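Local atomic coordinates of tyrosinase (Burkholderia thailandensis, PDB entry 5ZRD), a protein that uses a pair of copper ions to hydroxylate monophenols with molecular oxygen and probably oxidises the resulting catechols to quinones. Residues S260-S265 with R344-T349. Residues are numbered along the deposited sequence; the frame is centred on the assembly and turned at random.
Sequences SVWNSS and RNYPGT
Tyr346 swings its CG trans to the backbone N (chi1 -154°), and this carries the ring out of its loop to helix 256-265. Val261 has CG1 opposite its own N (chi1 177°), which leaves both methyls turned to the loop. The phenol OH of Tyr346 lands on the helix backbone, 3.1 Å from Trp262 CA. It also lies near Trp262 N, but the angle there is too poor for a hydrogen bond. The indole of Trp262 crosses the tyrosine side chain at about a right angle. Its CE3 comes within 3.5 Å of Tyr346 OH and also touches CZ.

Residues 346-349 form a type II beta turn in the long loop after helix 315-334. Helix 256-265 belongs to the tyrosinase common central domain, and the contact lies away from the copper site.

The polar link runs through one water. It sits in the plane of the Tyr346 ring, at its edge, 2.8 Å from OH, and donates to Ser265 OG at 2.7 Å. No direct hydrogen bond joins the two segments.

Pro347, next in the chain, packs on Val261. Pro347 CB meets Val261 CG2 at 3.7 Å, and CG lies near both methyls. Pro347 CD also lies over one face of the Tyr346 ring, nearer its edge than its centre.

Thr349 N closes the turn on Tyr346 O at 2.9 Å. Thr349 OG1 donates to the same oxygen at 2.6 Å. The hydroxyl donor is tilted 21° from the carbonyl plane. Pro347 O is hydrogen-bonded to Ser258 OG, a second tie to the same helix. Pro347 also packs against Pro347 of a second subunit, and Val261 against Asn345 of that subunit.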
ATOM      1  N   SER A 260     -21.748  27.383   0.740  1.00 28.63           N
ATOM      2  CA  SER A 260     -22.806  26.396   0.518  1.00 31.84           C
ATOM      3  C   SER A 260     -23.453  26.007   1.854  1.00 30.90           C
ATOM      4  O   SER A 260     -24.729  25.995   1.984  1.00 29.90           O
ATOM      5  CB  SER A 260     -22.288  25.202  -0.234  1.00 29.90           C
ATOM      6  OG  SER A 260     -23.223  24.139  -0.218  1.00 34.12           O
ATOM      7  N   VAL A 261     -22.603  25.728   2.839  1.00 28.62           N
ATOM      8  CA  VAL A 261     -23.093  25.281   4.135  1.00 30.48           C
ATOM      9  C   VAL A 261     -23.808  26.456   4.831  1.00 28.50           C
ATOM     10  O   VAL A 261     -24.902  26.294   5.446  1.00 27.25           O
ATOM     11  CB  VAL A 261     -21.975  24.650   4.998  1.00 37.80           C
ATOM     12  CG1 VAL A 261     -22.472  24.241   6.385  1.00 39.98           C
ATOM     13  CG2 VAL A 261     -21.362  23.441   4.306  1.00 42.22           C
ATOM     14  N   TRP A 262     -23.231  27.640   4.730  1.00 28.17           N
ATOM     15  CA  TRP A 262     -23.898  28.848   5.238  1.00 29.37           C
ATOM     16  C   TRP A 262     -25.290  28.987   4.596  1.00 28.04           C
ATOM     17  O   TRP A 262     -26.281  29.295   5.274  1.00 28.14           O
ATOM     18  CB  TRP A 262     -23.044  30.098   4.979  1.00 27.80           C
ATOM     19  CG  TRP A 262     -23.613  31.358   5.567  1.00 29.91           C
ATOM     20  CD1 TRP A 262     -24.529  32.198   4.991  1.00 30.81           C
ATOM     21  CD2 TRP A 262     -23.288  31.935   6.837  1.00 26.61           C
ATOM     22  NE1 TRP A 262     -24.811  33.238   5.825  1.00 30.47           N
ATOM     23  CE2 TRP A 262     -24.047  33.115   6.958  1.00 31.87           C
ATOM     24  CE3 TRP A 262     -22.416  31.582   7.867  1.00 30.95           C
ATOM     25  CZ2 TRP A 262     -23.989  33.929   8.093  1.00 31.52           C
ATOM     26  CZ3 TRP A 262     -22.364  32.381   8.992  1.00 31.57           C
ATOM     27  CH2 TRP A 262     -23.129  33.544   9.095  1.00 29.41           C
ATOM     28  N   ASN A 263     -25.361  28.809   3.285  1.00 29.03           N
ATOM     29  CA  ASN A 263     -26.630  28.941   2.574  1.00 30.02           C
ATOM     30  C   ASN A 263     -27.617  27.829   2.987  1.00 34.13           C
ATOM     31  O   ASN A 263     -28.829  27.990   2.804  1.00 34.76           O
ATOM     32  CB  ASN A 263     -26.378  28.974   1.067  1.00 30.62           C
ATOM     33  CG  ASN A 263     -25.798  30.296   0.597  1.00 30.52           C
ATOM     34  OD1 ASN A 263     -25.889  31.315   1.287  1.00 31.50           O
ATOM     35  ND2 ASN A 263     -25.241  30.314  -0.600  1.00 28.55           N
ATOM     36  N   SER A 264     -27.145  26.687   3.504  1.00 33.11           N
ATOM     37  CA  SER A 264     -28.085  25.627   3.925  1.00 35.63           C
ATOM     38  C   SER A 264     -28.583  25.880   5.359  1.00 36.14           C
ATOM     39  O   SER A 264     -29.505  25.217   5.755  1.00 37.38           O
ATOM     40  CB  SER A 264     -27.497  24.225   3.797  1.00 38.17           C
ATOM     41  OG  SER A 264     -27.230  23.855   2.436  1.00 37.28           O
ATOM     42  N   SER A 265     -28.020  26.840   6.105  1.00 33.37           N
ATOM     43  CA  SER A 265     -28.268  26.999   7.551  1.00 28.75           C
ATOM     44  C   SER A 265     -28.660  28.438   7.911  1.00 30.67           C
ATOM     45  O   SER A 265     -28.775  28.732   9.090  1.00 37.78           O
ATOM     46  CB  SER A 265     -27.048  26.564   8.360  1.00 28.54           C
ATOM     47  OG  SER A 265     -25.870  27.313   8.032  1.00 26.64           O
ATOM     48  N   ARG A 344     -13.705  28.719  13.360  1.00 41.77           N
ATOM     49  CA  ARG A 344     -12.963  27.481  13.602  1.00 46.62           C
ATOM     50  C   ARG A 344     -13.841  26.271  13.241  1.00 39.25           C
ATOM     51  O   ARG A 344     -14.956  26.127  13.697  1.00 42.99           O
ATOM     52  CB  ARG A 344     -12.488  27.398  15.061  1.00 58.04           C
ATOM     53  CG  ARG A 344     -10.988  27.592  15.265  1.00 71.76           C
ATOM     54  CD  ARG A 344     -10.515  29.043  15.152  1.00 81.76           C
ATOM     55  NE  ARG A 344     -10.705  29.862  16.361  1.00 83.38           N
ATOM     56  CZ  ARG A 344      -9.784  30.665  16.914  1.00 80.16           C
ATOM     57  NH1 ARG A 344     -10.109  31.446  17.934  1.00 82.02           N
ATOM     58  NH2 ARG A 344      -8.548  30.693  16.442  1.00 68.36           N
ATOM     59  N   ASN A 345     -13.317  25.425  12.392  1.00 34.10           N
ATOM     60  CA  ASN A 345     -13.860  24.098  12.090  1.00 33.60           C
ATOM     61  C   ASN A 345     -15.119  24.182  11.226  1.00 32.41           C
ATOM     62  O   ASN A 345     -15.821  23.154  11.098  1.00 29.72           O
ATOM     63  CB  ASN A 345     -14.097  23.260  13.345  1.00 35.89           C
ATOM     64  CG  ASN A 345     -12.802  22.745  13.960  1.00 39.14           C
ATOM     65  OD1 ASN A 345     -11.949  22.242  13.253  1.00 48.06           O
ATOM     66  ND2 ASN A 345     -12.658  22.818  15.274  1.00 41.82           N
ATOM     67  N   TYR A 346     -15.399  25.361  10.661  1.00 26.67           N
ATOM     68  CA  TYR A 346     -16.449  25.510   9.678  1.00 30.62           C
ATOM     69  C   TYR A 346     -16.038  24.795   8.384  1.00 29.78           C
ATOM     70  O   TYR A 346     -14.893  24.797   8.022  1.00 31.93           O
ATOM     71  CB  TYR A 346     -16.751  26.982   9.392  1.00 29.17           C
ATOM     72  CG  TYR A 346     -18.152  27.258   8.901  1.00 29.71           C
ATOM     73  CD1 TYR A 346     -19.214  27.262   9.775  1.00 29.42           C
ATOM     74  CD2 TYR A 346     -18.425  27.580   7.571  1.00 31.43           C
ATOM     75  CE1 TYR A 346     -20.503  27.570   9.364  1.00 27.25           C
ATOM     76  CE2 TYR A 346     -19.719  27.841   7.129  1.00 28.67           C
ATOM     77  CZ  TYR A 346     -20.768  27.822   8.039  1.00 28.03           C
ATOM     78  OH  TYR A 346     -22.054  28.121   7.679  1.00 29.03           O
ATOM     79  N   PRO A 347     -16.996  24.208   7.676  1.00 30.47           N
ATOM     80  CA  PRO A 347     -16.643  23.614   6.392  1.00 31.63           C
ATOM     81  C   PRO A 347     -15.909  24.656   5.549  1.00 30.05           C
ATOM     82  O   PRO A 347     -16.338  25.810   5.503  1.00 31.33           O
ATOM     83  CB  PRO A 347     -17.989  23.195   5.786  1.00 31.84           C
ATOM     84  CG  PRO A 347     -18.766  22.816   7.007  1.00 30.51           C
ATOM     85  CD  PRO A 347     -18.408  23.944   7.963  1.00 30.09           C
ATOM     86  N   GLY A 348     -14.826  24.235   4.903  1.00 31.42           N
ATOM     87  CA  GLY A 348     -13.912  25.170   4.215  1.00 31.52           C
ATOM     88  C   GLY A 348     -12.630  25.409   5.013  1.00 29.80           C
ATOM     89  O   GLY A 348     -11.701  25.956   4.478  1.00 29.04           O
ATOM     90  N   THR A 349     -12.571  24.985   6.272  1.00 31.17           N
ATOM     91  CA  THR A 349     -11.374  25.221   7.109  1.00 33.73           C
ATOM     92  C   THR A 349     -10.593  23.925   7.295  1.00 34.05           C
ATOM     93  O   THR A 349      -9.717  23.891   8.149  1.00 36.27           O
ATOM     94  CB  THR A 349     -11.696  25.768   8.504  1.00 28.44           C
ATOM     95  OG1 THR A 349     -12.525  24.832   9.175  1.00 28.50           O
ATOM     96  CG2 THR A 349     -12.406  27.094   8.483  1.00 32.77           C
TER
HETATM   97  O   HOH W   1     -23.931  28.198   9.708  1.00 28.65           O